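Local atomic coordinates of Phikz039 (Pseudomonas phage phikz, PDB entry 3ZBQ), a protein that belongs to the tubulin and FtsZ superfamily as the phage protein PhuZ, and holds guanosine-5'-diphosphate in its ligand pocket. Residues 7-12 / 188-193; 97-102 / 184-189; 162-167 / 286-291; 206-211 / 222-227. All blocks are in the same frame, centred on the assembly; numbering follows the deposited sequence.

Interaction 1: residues 7-12 / 188-193; sequences TRIYFC and ALVILF
Thr7 and Phe193 form the tight end of this contact, where the hydroxyl of the first residue of strand 7-12 presses against the base of the aromatic side chain. Thr7 OG1 lies 3.2 Å from Phe193 CB and near the plane of the ring, at its edge, while the two side chains cross at about a right angle. With OG1 anti to the carbonyl carbon (chi1 -59°), Thr7 aims its polar atom at Phe193 and at Thr97, whose hydroxyl is hydrogen-bonded to it. A water beside this end connects the side chain to the helix: it stands 2.8 Å from Thr7 OG1 and donates a hydrogen bond of 2.8 Å to Val190 O, a carbonyl near the end of the helix.

The other end is looser. Ile9, two residues further along the strand, meets the helix through a single methyl pair, CD1 to Val190 CG2 at 4.0 Å, and Val190 is partly exposed. Phe23 of helix 13-23 packs against both Ile9 and Val190.

Packing of a strand of the parallel nucleotide-binding sheet against the C-terminal end of the long helix 175-192 is a feature of the tubulin and FtsZ fold, in which such a central helix joins the two domains.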
loop_
_atom_site.group_PDB
_atom_site.type_symbol
_atom_site.label_atom_id
_atom_site.label_comp_id
_atom_site.label_asym_id
_atom_site.label_seq_id
_atom_site.Cartn_x
_atom_site.Cartn_y
_atom_site.Cartn_z
ATOM N N THR A 7 9.690 10.783 -9.236
ATOM C CA THR A 7 8.807 9.878 -8.522
ATOM C C THR A 7 8.484 8.682 -9.411
ATOM O O THR A 7 7.965 8.859 -10.515
ATOM C CB THR A 7 7.479 10.569 -8.147
ATOM O OG1 THR A 7 7.737 11.723 -7.330
ATOM C CG2 THR A 7 6.573 9.604 -7.400
ATOM N N ARG A 8 8.819 7.480 -8.944
ATOM C CA ARG A 8 8.388 6.250 -9.610
ATOM C C ARG A 8 7.181 5.705 -8.866
ATOM O O ARG A 8 7.202 5.567 -7.636
ATOM C CB ARG A 8 9.507 5.192 -9.611
ATOM C CG ARG A 8 9.174 3.885 -10.373
ATOM C CD ARG A 8 9.294 4.055 -11.890
ATOM N NE ARG A 8 10.679 4.282 -12.304
ATOM C CZ ARG A 8 11.040 4.734 -13.502
ATOM N NH1 ARG A 8 10.120 5.012 -14.408
ATOM N NH2 ARG A 8 12.326 4.922 -13.788
ATOM N N ILE A 9 6.122 5.386 -9.596
ATOM C CA ILE A 9 4.972 4.766 -8.962
ATOM C C ILE A 9 4.862 3.325 -9.442
ATOM O O ILE A 9 4.888 3.070 -10.646
ATOM C CB ILE A 9 3.679 5.526 -9.272
ATOM C CG1 ILE A 9 3.861 7.027 -8.968
ATOM C CG2 ILE A 9 2.535 4.927 -8.483
ATOM C CD1 ILE A 9 2.585 7.875 -9.174
ATOM N N TYR A 10 4.780 2.397 -8.492
ATOM C CA TYR A 10 4.652 0.970 -8.791
ATOM C C TYR A 10 3.234 0.518 -8.473
ATOM O O TYR A 10 2.845 0.459 -7.294
ATOM C CB TYR A 10 5.635 0.150 -7.939
ATOM C CG TYR A 10 7.105 0.486 -8.133
ATOM C CD1 TYR A 10 7.692 1.543 -7.451
ATOM C CD2 TYR A 10 7.907 -0.283 -8.966
ATOM C CE1 TYR A 10 9.044 1.839 -7.612
ATOM C CE2 TYR A 10 9.252 0.006 -9.137
ATOM C CZ TYR A 10 9.811 1.067 -8.456
ATOM O OH TYR A 10 11.148 1.354 -8.636
ATOM N N PHE A 11 2.470 0.179 -9.513
ATOM C CA PHE A 11 1.104 -0.299 -9.349
ATOM C C PHE A 11 1.134 -1.827 -9.386
ATOM O O PHE A 11 1.528 -2.410 -10.393
ATOM C CB PHE A 11 0.208 0.224 -10.481
ATOM C CG PHE A 11 -0.069 1.709 -10.409
ATOM C CD1 PHE A 11 -0.852 2.235 -9.383
ATOM C CD2 PHE A 11 0.450 2.575 -11.367
ATOM C CE1 PHE A 11 -1.108 3.602 -9.312
ATOM C CE2 PHE A 11 0.200 3.943 -11.304
ATOM C CZ PHE A 11 -0.574 4.460 -10.281
ATOM N N CYS A 12 0.734 -2.466 -8.287
ATOM C CA CYS A 12 0.908 -3.905 -8.125
ATOM C C CYS A 12 -0.406 -4.636 -7.890
ATOM O O CYS A 12 -1.228 -4.222 -7.059
ATOM C CB CYS A 12 1.866 -4.217 -6.965
ATOM S SG CYS A 12 3.417 -3.302 -7.000
ATOM N N ALA A 188 -1.781 14.358 -4.634
ATOM C CA ALA A 188 -1.133 15.222 -3.646
ATOM C C ALA A 188 0.330 14.832 -3.487
ATOM O O ALA A 188 1.214 15.690 -3.418
ATOM C CB ALA A 188 -1.857 15.140 -2.316
ATOM N N LEU A 189 0.584 13.529 -3.423
ATOM C CA LEU A 189 1.940 13.020 -3.264
ATOM C C LEU A 189 2.840 13.404 -4.437
ATOM O O LEU A 189 3.979 13.851 -4.238
ATOM C CB LEU A 189 1.909 11.499 -3.066
ATOM C CG LEU A 189 1.448 11.027 -1.679
ATOM C CD1 LEU A 189 1.392 9.497 -1.630
ATOM C CD2 LEU A 189 2.357 11.576 -0.570
ATOM N N VAL A 190 2.330 13.242 -5.656
ATOM C CA VAL A 190 3.090 13.632 -6.843
ATOM C C VAL A 190 3.493 15.113 -6.777
ATOM O O VAL A 190 4.639 15.463 -7.079
ATOM C CB VAL A 190 2.308 13.327 -8.132
ATOM C CG1 VAL A 190 2.957 14.005 -9.316
ATOM C CG2 VAL A 190 2.236 11.815 -8.356
ATOM N N ILE A 191 2.563 15.980 -6.380
ATOM C CA ILE A 191 2.885 17.403 -6.168
ATOM C C ILE A 191 3.961 17.585 -5.090
ATOM O O ILE A 191 4.953 18.321 -5.291
ATOM C CB ILE A 191 1.618 18.220 -5.781
ATOM C CG1 ILE A 191 0.619 18.265 -6.943
ATOM C CG2 ILE A 191 1.983 19.642 -5.343
ATOM C CD1 ILE A 191 -0.731 18.849 -6.568
ATOM N N LEU A 192 3.772 16.940 -3.938
ATOM C CA LEU A 192 4.746 17.049 -2.844
ATOM C C LEU A 192 6.156 16.718 -3.307
ATOM O O LEU A 192 7.118 17.398 -2.936
ATOM C CB LEU A 192 4.375 16.132 -1.670
ATOM C CG LEU A 192 5.364 16.160 -0.491
ATOM C CD1 LEU A 192 5.437 17.568 0.120
ATOM C CD2 LEU A 192 5.004 15.119 0.581
ATOM N N PHE A 193 6.266 15.699 -4.152
ATOM C CA PHE A 193 7.562 15.164 -4.565
ATOM C C PHE A 193 8.106 15.772 -5.866
ATOM O O PHE A 193 9.146 15.334 -6.364
ATOM C CB PHE A 193 7.442 13.642 -4.764
ATOM C CG PHE A 193 7.095 12.867 -3.515
ATOM C CD1 PHE A 193 7.460 13.320 -2.256
ATOM C CD2 PHE A 193 6.416 11.649 -3.617
ATOM C CE1 PHE A 193 7.147 12.589 -1.110
ATOM C CE2 PHE A 193 6.106 10.904 -2.471
ATOM C CZ PHE A 193 6.468 11.368 -1.223
HETATM O O HOH W 1 6.553 14.023 -8.457
#

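Interaction 2: residues 97-102 / 184-189; sequences TNIVVY and EVLNAL
No flat group carries the meeting of Ile99 and Val101 with Leu186 and Leu189: no ring or amide offers a face or an edge here, and aliphatic branches do all the touching. The setting is the Rossmann-like core of the tubulin fold, in which the parallel sheet is covered by the central helix 175-192. Strand 97-102 and helix segment 184-189 run nearly antiparallel, at 171°, with their axes 10.8 Å apart, a spacing bridged by large side chains.

Two strand residues on the same side of the sheet face helix residues one turn apart. Ile99 is the hub. Its CG1 arm is fully extended (chi2 -180°), which carries Ile99 CD1 out to 3.7 Å from Leu189 CB and 4.0 Å from Leu189 CD1. Val130 of the adjoining strand touches both Ile99 and Leu186, and Phe278 of strand 275-281 touches Leu189. Leu186 leaves the helix at a slant, yet its end bends in: the methyl CD2 settles 3.7 Å from Ile99 CG2 and 4.1 Å from Val101 CG2.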
loop_
_atom_site.group_PDB
_atom_site.type_symbol
_atom_site.label_atom_id
_atom_site.label_comp_id
_atom_site.label_asym_id
_atom_site.label_seq_id
_atom_site.Cartn_x
_atom_site.Cartn_y
_atom_site.Cartn_z
ATOM N N THR A 97 11.772 9.628 -5.197
ATOM C CA THR A 97 10.715 9.187 -4.294
ATOM C C THR A 97 9.989 8.038 -4.975
ATOM O O THR A 97 10.050 7.903 -6.197
ATOM C CB THR A 97 9.708 10.309 -3.991
ATOM O OG1 THR A 97 9.223 10.865 -5.224
ATOM C CG2 THR A 97 10.373 11.407 -3.161
ATOM N N ASN A 98 9.323 7.199 -4.190
ATOM C CA ASN A 98 8.690 6.006 -4.743
ATOM C C ASN A 98 7.360 5.749 -4.076
ATOM O O ASN A 98 7.250 5.813 -2.847
ATOM C CB ASN A 98 9.603 4.794 -4.569
ATOM C CG ASN A 98 10.930 4.979 -5.260
ATOM O OD1 ASN A 98 11.055 4.670 -6.447
ATOM N ND2 ASN A 98 11.913 5.557 -4.544
ATOM N N ILE A 99 6.347 5.457 -4.885
ATOM C CA ILE A 99 5.022 5.205 -4.361
ATOM C C ILE A 99 4.617 3.827 -4.857
ATOM O O ILE A 99 4.724 3.545 -6.038
ATOM C CB ILE A 99 3.997 6.261 -4.835
ATOM C CG1 ILE A 99 4.495 7.673 -4.498
ATOM C CG2 ILE A 99 2.635 6.016 -4.189
ATOM C CD1 ILE A 99 3.558 8.790 -4.919
ATOM N N VAL A 100 4.221 2.965 -3.933
ATOM C CA VAL A 100 3.814 1.601 -4.269
ATOM C C VAL A 100 2.349 1.396 -3.872
ATOM O O VAL A 100 1.970 1.652 -2.722
ATOM C CB VAL A 100 4.714 0.567 -3.541
ATOM C CG1 VAL A 100 4.456 -0.851 -4.065
ATOM C CG2 VAL A 100 6.182 0.914 -3.716
ATOM N N VAL A 101 1.535 0.890 -4.806
ATOM C CA VAL A 101 0.078 0.856 -4.641
ATOM C C VAL A 101 -0.457 -0.555 -4.796
ATOM O O VAL A 101 -0.164 -1.212 -5.800
ATOM C CB VAL A 101 -0.622 1.750 -5.691
ATOM C CG1 VAL A 101 -2.105 1.864 -5.413
ATOM C CG2 VAL A 101 0.028 3.142 -5.711
ATOM N N TYR A 102 -1.237 -1.018 -3.811
ATOM C CA TYR A 102 -1.728 -2.413 -3.800
ATOM C C TYR A 102 -2.773 -2.660 -2.717
ATOM O O TYR A 102 -2.856 -1.926 -1.730
ATOM C CB TYR A 102 -0.555 -3.386 -3.583
ATOM C CG TYR A 102 0.312 -3.026 -2.386
ATOM C CD1 TYR A 102 1.311 -2.065 -2.494
ATOM C CD2 TYR A 102 0.134 -3.651 -1.151
ATOM C CE1 TYR A 102 2.101 -1.725 -1.416
ATOM C CE2 TYR A 102 0.932 -3.320 -0.057
ATOM C CZ TYR A 102 1.911 -2.357 -0.201
ATOM O OH TYR A 102 2.718 -1.998 0.868
ATOM N N GLU A 184 -6.921 11.215 -5.038
ATOM C CA GLU A 184 -6.623 12.482 -4.380
ATOM C C GLU A 184 -5.276 12.410 -3.668
ATOM O O GLU A 184 -4.495 13.364 -3.699
ATOM C CB GLU A 184 -7.731 12.846 -3.386
ATOM C CG GLU A 184 -9.050 13.207 -4.039
ATOM C CD GLU A 184 -9.540 14.578 -3.633
ATOM O OE1 GLU A 184 -9.422 14.919 -2.431
ATOM O OE2 GLU A 184 -10.033 15.315 -4.519
ATOM N N VAL A 185 -4.997 11.281 -3.025
ATOM C CA VAL A 185 -3.732 11.100 -2.318
ATOM C C VAL A 185 -2.551 11.023 -3.289
ATOM O O VAL A 185 -1.535 11.679 -3.084
ATOM C CB VAL A 185 -3.766 9.855 -1.400
ATOM C CG1 VAL A 185 -2.363 9.467 -0.950
ATOM C CG2 VAL A 185 -4.680 10.101 -0.195
ATOM N N LEU A 186 -2.694 10.225 -4.347
ATOM C CA LEU A 186 -1.629 10.080 -5.346
ATOM C C LEU A 186 -1.316 11.425 -5.999
ATOM O O LEU A 186 -0.143 11.809 -6.160
ATOM C CB LEU A 186 -2.025 9.034 -6.397
ATOM C CG LEU A 186 -2.077 7.597 -5.892
ATOM C CD1 LEU A 186 -2.624 6.664 -6.969
ATOM C CD2 LEU A 186 -0.692 7.151 -5.446
ATOM N N ASN A 187 -2.360 12.171 -6.340
ATOM C CA ASN A 187 -2.157 13.507 -6.875
ATOM C C ASN A 187 -1.400 14.402 -5.905
ATOM O O ASN A 187 -0.486 15.130 -6.301
ATOM C CB ASN A 187 -3.489 14.158 -7.235
ATOM C CG ASN A 187 -3.307 15.524 -7.848
ATOM O OD1 ASN A 187 -3.820 16.525 -7.338
ATOM N ND2 ASN A 187 -2.549 15.583 -8.943
ATOM N N ALA A 188 -1.781 14.358 -4.634
ATOM C CA ALA A 188 -1.133 15.222 -3.646
ATOM C C ALA A 188 0.330 14.832 -3.487
ATOM O O ALA A 188 1.214 15.690 -3.418
ATOM C CB ALA A 188 -1.857 15.140 -2.316
ATOM N N LEU A 189 0.584 13.529 -3.423
ATOM C CA LEU A 189 1.940 13.020 -3.264
ATOM C C LEU A 189 2.840 13.404 -4.437
ATOM O O LEU A 189 3.979 13.851 -4.238
ATOM C CB LEU A 189 1.909 11.499 -3.066
ATOM C CG LEU A 189 1.448 11.027 -1.679
ATOM C CD1 LEU A 189 1.392 9.497 -1.630
ATOM C CD2 LEU A 189 2.357 11.576 -0.570
#

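Interaction 3: residues 162-167 / 286-291; sequences MIINYH and EDIRKR
Tyr166 and Ile288 run alongside one another with opposite headings, the aromatic side chain reaching out from the sheet and the aliphatic one in from the helix. The result is a CH-pi contact: Ile288 CD1 sits over one face of the Tyr166 ring, 3.8 Å from its centroid and 22° off the ring normal. The methyl is shifted toward the root of the ring, and its nearest atom there is Tyr166 CG at 3.5 Å. The other branch, Ile288 CG2, lies near the phenol end, 4.0 Å from Tyr166 CZ, so the two branches span the length of the ring. Tyr166 presents itself this way because CG is anti to the backbone N (chi1 177°); its hydroxyl is bonded to Glu168.

Ile164 meets the same methyl differently, tip to tip, with its CD1 4.0 Å from Ile288 CD1. On the helix itself, Arg289 grips Glu286 side-on, NE to OE1 at 2.9 Å and NH2 to OE2 at 3.0 Å.

Strand 163-168 lies between strands 127-133 and 222-227. Helix 284-304 covers its Tyr166 side, where Ile288 also touches Gln223 and helix 138-158 reaches Ile164 through Phe151, whereas Asn165 and His167 pack on helix 175-192.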
loop_
_atom_site.group_PDB
_atom_site.type_symbol
_atom_site.label_atom_id
_atom_site.label_comp_id
_atom_site.label_asym_id
_atom_site.label_seq_id
_atom_site.Cartn_x
_atom_site.Cartn_y
_atom_site.Cartn_z
ATOM N N MET A 162 8.258 1.428 7.544
ATOM C CA MET A 162 7.455 1.344 6.346
ATOM C C MET A 162 6.266 2.280 6.488
ATOM O O MET A 162 5.484 2.166 7.431
ATOM C CB MET A 162 6.983 -0.098 6.113
ATOM C CG MET A 162 6.241 -0.239 4.840
ATOM S SD MET A 162 5.987 -1.951 4.398
ATOM C CE MET A 162 4.996 -1.663 2.943
ATOM N N ILE A 163 6.146 3.221 5.557
ATOM C CA ILE A 163 5.105 4.237 5.614
ATOM C C ILE A 163 3.907 3.771 4.797
ATOM O O ILE A 163 4.023 3.520 3.594
ATOM C CB ILE A 163 5.606 5.578 5.028
ATOM C CG1 ILE A 163 6.815 6.092 5.803
ATOM C CG2 ILE A 163 4.479 6.613 4.990
ATOM C CD1 ILE A 163 7.582 7.166 5.060
ATOM N N ILE A 164 2.750 3.666 5.447
ATOM C CA ILE A 164 1.543 3.273 4.737
ATOM C C ILE A 164 0.462 4.353 4.826
ATOM O O ILE A 164 0.201 4.930 5.895
ATOM C CB ILE A 164 1.001 1.899 5.223
ATOM C CG1 ILE A 164 0.446 2.003 6.643
ATOM C CG2 ILE A 164 2.093 0.837 5.164
ATOM C CD1 ILE A 164 -0.380 0.777 7.069
ATOM N N ASN A 165 -0.127 4.648 3.671
ATOM C CA ASN A 165 -1.308 5.490 3.584
ATOM C C ASN A 165 -2.488 4.536 3.426
ATOM O O ASN A 165 -2.623 3.869 2.395
ATOM C CB ASN A 165 -1.171 6.454 2.402
ATOM C CG ASN A 165 -2.416 7.272 2.165
ATOM O OD1 ASN A 165 -3.164 7.014 1.222
ATOM N ND2 ASN A 165 -2.645 8.274 3.009
ATOM N N TYR A 166 -3.321 4.448 4.464
ATOM C CA TYR A 166 -4.288 3.352 4.588
ATOM C C TYR A 166 -5.722 3.716 4.211
ATOM O O TYR A 166 -6.258 4.749 4.633
ATOM C CB TYR A 166 -4.257 2.786 6.016
ATOM C CG TYR A 166 -5.284 1.687 6.226
ATOM C CD1 TYR A 166 -5.061 0.408 5.740
ATOM C CD2 TYR A 166 -6.475 1.938 6.904
ATOM C CE1 TYR A 166 -5.994 -0.606 5.922
ATOM C CE2 TYR A 166 -7.419 0.930 7.093
ATOM C CZ TYR A 166 -7.171 -0.334 6.605
ATOM O OH TYR A 166 -8.106 -1.340 6.779
ATOM N N HIS A 167 -6.360 2.831 3.446
ATOM C CA HIS A 167 -7.737 3.022 3.044
ATOM C C HIS A 167 -8.448 1.717 3.286
ATOM O O HIS A 167 -7.941 0.668 2.940
ATOM C CB HIS A 167 -7.817 3.381 1.560
ATOM C CG HIS A 167 -7.090 4.646 1.229
ATOM N ND1 HIS A 167 -7.740 5.843 1.040
ATOM C CD2 HIS A 167 -5.766 4.906 1.102
ATOM C CE1 HIS A 167 -6.847 6.795 0.811
ATOM N NE2 HIS A 167 -5.642 6.250 0.841
ATOM N N GLU A 286 -2.404 1.139 15.259
ATOM C CA GLU A 286 -3.159 0.355 16.246
ATOM C C GLU A 286 -4.645 0.253 15.910
ATOM O O GLU A 286 -5.282 -0.786 16.161
ATOM C CB GLU A 286 -2.969 0.942 17.656
ATOM C CG GLU A 286 -3.950 0.443 18.721
ATOM C CD GLU A 286 -3.872 -1.058 18.966
ATOM O OE1 GLU A 286 -2.828 -1.676 18.652
ATOM O OE2 GLU A 286 -4.871 -1.622 19.472
ATOM N N ASP A 287 -5.208 1.314 15.333
ATOM C CA ASP A 287 -6.621 1.285 14.953
ATOM C C ASP A 287 -6.909 0.243 13.870
ATOM O O ASP A 287 -7.961 -0.418 13.881
ATOM C CB ASP A 287 -7.095 2.663 14.493
ATOM C CG ASP A 287 -7.040 3.691 15.596
ATOM O OD1 ASP A 287 -7.075 3.298 16.787
ATOM O OD2 ASP A 287 -6.953 4.890 15.262
ATOM N N ILE A 288 -5.978 0.105 12.929
ATOM C CA ILE A 288 -6.075 -0.929 11.899
ATOM C C ILE A 288 -5.985 -2.315 12.531
ATOM O O ILE A 288 -6.787 -3.204 12.227
ATOM C CB ILE A 288 -4.960 -0.798 10.840
ATOM C CG1 ILE A 288 -4.895 0.631 10.284
ATOM C CG2 ILE A 288 -5.174 -1.802 9.707
ATOM C CD1 ILE A 288 -3.757 0.844 9.269
ATOM N N ARG A 289 -5.005 -2.497 13.410
ATOM C CA ARG A 289 -4.790 -3.784 14.068
ATOM C C ARG A 289 -6.037 -4.204 14.846
ATOM O O ARG A 289 -6.528 -5.344 14.731
ATOM C CB ARG A 289 -3.578 -3.708 15.002
ATOM C CG ARG A 289 -3.113 -5.064 15.535
ATOM C CD ARG A 289 -2.348 -4.925 16.862
ATOM N NE ARG A 289 -3.213 -4.423 17.930
ATOM C CZ ARG A 289 -4.088 -5.173 18.596
ATOM N NH1 ARG A 289 -4.210 -6.464 18.317
ATOM N NH2 ARG A 289 -4.843 -4.636 19.541
ATOM N N LYS A 290 -6.566 -3.260 15.614
ATOM C CA LYS A 290 -7.768 -3.489 16.420
ATOM C C LYS A 290 -8.978 -3.836 15.545
ATOM O O LYS A 290 -9.762 -4.737 15.866
ATOM C CB LYS A 290 -8.041 -2.245 17.286
ATOM C CG LYS A 290 -9.245 -2.367 18.215
ATOM C CD LYS A 290 -9.090 -3.537 19.184
ATOM C CE LYS A 290 -10.292 -3.634 20.120
ATOM N NZ LYS A 290 -10.254 -4.877 20.928
ATOM N N ARG A 291 -9.121 -3.131 14.427
ATOM C CA ARG A 291 -10.236 -3.358 13.511
ATOM C C ARG A 291 -10.196 -4.756 12.901
ATOM O O ARG A 291 -11.229 -5.431 12.784
ATOM C CB ARG A 291 -10.217 -2.302 12.401
ATOM C CG ARG A 291 -11.203 -2.538 11.259
ATOM C CD ARG A 291 -12.650 -2.480 11.710
ATOM N NE ARG A 291 -13.572 -2.536 10.573
ATOM C CZ ARG A 291 -14.879 -2.765 10.677
ATOM N NH1 ARG A 291 -15.432 -2.956 11.868
ATOM N NH2 ARG A 291 -15.636 -2.799 9.594
#

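Interaction 4: residues 206-211 / 222-227; sequences TNWAHF and VQLHVC
Between Trp208 and Phe211 the backbone quits helix 202-209, His210 being the first residue to leave helical angles, whereas Val222 and Leu224, which meet these two aromatics, belong to an extended strand. The last turn is held by the bond from His210 N to Thr206 O, 2.7 Å long.

The two aromatic side chains then take separate places on the strand. Trp208 offers the rim of its indole: CZ2 stands 3.8 Å from Leu224 CD1, the methyl lying at the edge and near the ring plane, and the two side chains cross at about a right angle. Indole nitrogen NE1 is bonded to the carbonyl of Phe278, which helps fix the rotation of the ring.

This is how a short helix and the turn after it pack on a strand of the C-terminal domain characteristic of the tubulin family. Strand 222-227 runs parallel to 163-168 on one flank and antiparallel to 275-281 on the other.

Phe211 and Val222 reach for one another across the gap between helix end and strand. Phe211 CG is placed between the backbone N and the carbonyl carbon (chi1 52°), and the far end of the ring reaches the valine, with CZ 3.8 Å from Val222 CG1. The second methyl, Val222 CG2, lies in the ring plane at the edge, 4.1 Å from Phe211 CE2 and 4.0 Å from Phe211 CZ. Ile280 of the adjacent strand 275-281 and Ile240 of strand 239-246 beyond it touch both Phe211 and Val222.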
loop_
_atom_site.group_PDB
_atom_site.type_symbol
_atom_site.label_atom_id
_atom_site.label_comp_id
_atom_site.label_asym_id
_atom_site.label_seq_id
_atom_site.Cartn_x
_atom_site.Cartn_y
_atom_site.Cartn_z
ATOM N N THR A 206 13.607 13.336 1.980
ATOM C CA THR A 206 14.256 12.114 2.463
ATOM C C THR A 206 14.202 11.981 3.993
ATOM O O THR A 206 13.818 10.942 4.521
ATOM C CB THR A 206 15.705 12.006 1.963
ATOM O OG1 THR A 206 15.705 11.914 0.529
ATOM C CG2 THR A 206 16.384 10.782 2.555
ATOM N N ASN A 207 14.561 13.040 4.711
ATOM C CA ASN A 207 14.588 12.959 6.172
ATOM C C ASN A 207 13.227 13.112 6.837
ATOM O O ASN A 207 13.074 12.811 8.015
ATOM C CB ASN A 207 15.628 13.949 6.730
ATOM C CG ASN A 207 17.039 13.541 6.365
ATOM O OD1 ASN A 207 17.268 12.401 5.957
ATOM N ND2 ASN A 207 17.997 14.465 6.503
ATOM N N TRP A 208 12.239 13.567 6.069
ATOM C CA TRP A 208 10.850 13.546 6.508
ATOM C C TRP A 208 10.401 12.077 6.550
ATOM O O TRP A 208 9.825 11.609 7.537
ATOM C CB TRP A 208 9.975 14.390 5.553
ATOM C CG TRP A 208 8.500 14.034 5.596
ATOM C CD1 TRP A 208 7.599 14.361 6.576
ATOM C CD2 TRP A 208 7.772 13.259 4.624
ATOM N NE1 TRP A 208 6.353 13.837 6.261
ATOM C CE2 TRP A 208 6.438 13.170 5.072
ATOM C CE3 TRP A 208 8.124 12.650 3.412
ATOM C CZ2 TRP A 208 5.452 12.472 4.348
ATOM C CZ3 TRP A 208 7.137 11.957 2.699
ATOM C CH2 TRP A 208 5.824 11.884 3.167
ATOM N N ALA A 209 10.730 11.338 5.502
ATOM C CA ALA A 209 10.344 9.932 5.398
ATOM C C ALA A 209 11.225 9.053 6.290
ATOM O O ALA A 209 10.751 8.096 6.901
ATOM C CB ALA A 209 10.428 9.480 3.950
ATOM N N HIS A 210 12.513 9.380 6.359
ATOM C CA HIS A 210 13.478 8.599 7.141
ATOM C C HIS A 210 13.784 9.271 8.483
ATOM O O HIS A 210 14.946 9.466 8.849
ATOM C CB HIS A 210 14.775 8.388 6.338
ATOM C CG HIS A 210 14.585 7.558 5.110
ATOM N ND1 HIS A 210 15.533 7.480 4.108
ATOM C CD2 HIS A 210 13.553 6.780 4.709
ATOM C CE1 HIS A 210 15.096 6.679 3.156
ATOM N NE2 HIS A 210 13.894 6.239 3.494
ATOM N N PHE A 211 12.728 9.627 9.204
ATOM C CA PHE A 211 12.835 10.351 10.472
ATOM C C PHE A 211 13.553 9.538 11.553
ATOM O O PHE A 211 13.986 10.082 12.566
ATOM C CB PHE A 211 11.427 10.690 10.958
ATOM C CG PHE A 211 10.524 9.491 10.993
ATOM C CD1 PHE A 211 10.514 8.648 12.103
ATOM C CD2 PHE A 211 9.745 9.163 9.898
ATOM C CE1 PHE A 211 9.705 7.507 12.124
ATOM C CE2 PHE A 211 8.944 8.031 9.913
ATOM C CZ PHE A 211 8.924 7.211 11.033
ATOM N N VAL A 222 4.561 2.928 10.173
ATOM C CA VAL A 222 3.959 4.194 10.519
ATOM C C VAL A 222 2.893 4.549 9.498
ATOM O O VAL A 222 2.874 4.008 8.385
ATOM C CB VAL A 222 5.023 5.301 10.622
ATOM C CG1 VAL A 222 5.917 5.035 11.823
ATOM C CG2 VAL A 222 5.842 5.359 9.333
ATOM N N GLN A 223 1.975 5.424 9.886
ATOM C CA GLN A 223 0.867 5.763 9.003
ATOM C C GLN A 223 0.962 7.188 8.455
ATOM O O GLN A 223 1.261 8.136 9.192
ATOM C CB GLN A 223 -0.466 5.543 9.729
ATOM C CG GLN A 223 -1.682 5.725 8.855
ATOM C CD GLN A 223 -2.906 5.059 9.440
ATOM O OE1 GLN A 223 -2.804 4.292 10.401
ATOM N NE2 GLN A 223 -4.065 5.351 8.877
ATOM N N LEU A 224 0.720 7.329 7.154
ATOM C CA LEU A 224 0.749 8.631 6.496
ATOM C C LEU A 224 -0.658 9.157 6.292
ATOM O O LEU A 224 -1.507 8.486 5.688
ATOM C CB LEU A 224 1.450 8.544 5.140
ATOM C CG LEU A 224 1.261 9.766 4.247
ATOM C CD1 LEU A 224 2.016 10.962 4.857
ATOM C CD2 LEU A 224 1.782 9.461 2.860
ATOM N N HIS A 225 -0.897 10.354 6.812
ATOM C CA HIS A 225 -2.181 11.020 6.663
ATOM C C HIS A 225 -2.035 12.239 5.759
ATOM O O HIS A 225 -1.302 13.183 6.086
ATOM C CB HIS A 225 -2.714 11.459 8.032
ATOM C CG HIS A 225 -2.734 10.367 9.057
ATOM N ND1 HIS A 225 -3.856 9.599 9.306
ATOM C CD2 HIS A 225 -1.774 9.916 9.899
ATOM C CE1 HIS A 225 -3.582 8.721 10.256
ATOM N NE2 HIS A 225 -2.326 8.896 10.636
ATOM N N VAL A 226 -2.724 12.224 4.623
ATOM C CA VAL A 226 -2.726 13.373 3.726
ATOM C C VAL A 226 -3.869 14.303 4.111
ATOM O O VAL A 226 -5.037 13.927 4.019
ATOM C CB VAL A 226 -2.840 12.953 2.251
ATOM C CG1 VAL A 226 -2.847 14.189 1.344
ATOM C CG2 VAL A 226 -1.685 12.035 1.869
ATOM N N CYS A 227 -3.520 15.505 4.564
ATOM C CA CYS A 227 -4.503 16.440 5.117
ATOM C C CYS A 227 -4.597 17.683 4.246
ATOM O O CYS A 227 -3.574 18.251 3.866
ATOM C CB CYS A 227 -4.106 16.847 6.543
ATOM S SG CYS A 227 -3.796 15.449 7.660
#

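Interactions 1 and 2 are two readings of one helix: their centres lie 4 Å apart, they share Ala188 and Leu189, and neighbouring strands 7-12 and 97-103 are joined by a probable bond of 2.7 Å from Tyr10 N to Ile99 O. Interaction 4 continues this core, with Phe193 CE1 3.9 Å from Trp208 CZ3. Interaction 3 uses strand 163-168, the neighbour of strand 222-227 of interaction 4, and Ile164 O is 2.8 Å from Leu224 N; both segments of interaction 4 fall between those of interaction 3 in the sequence. Relative to the bound guanosine-5'-diphosphate, the Val101 side chain of interaction 2 is about 9 Å away, that of Tyr166 about 10 Å and that of Ile9 about 14 Å.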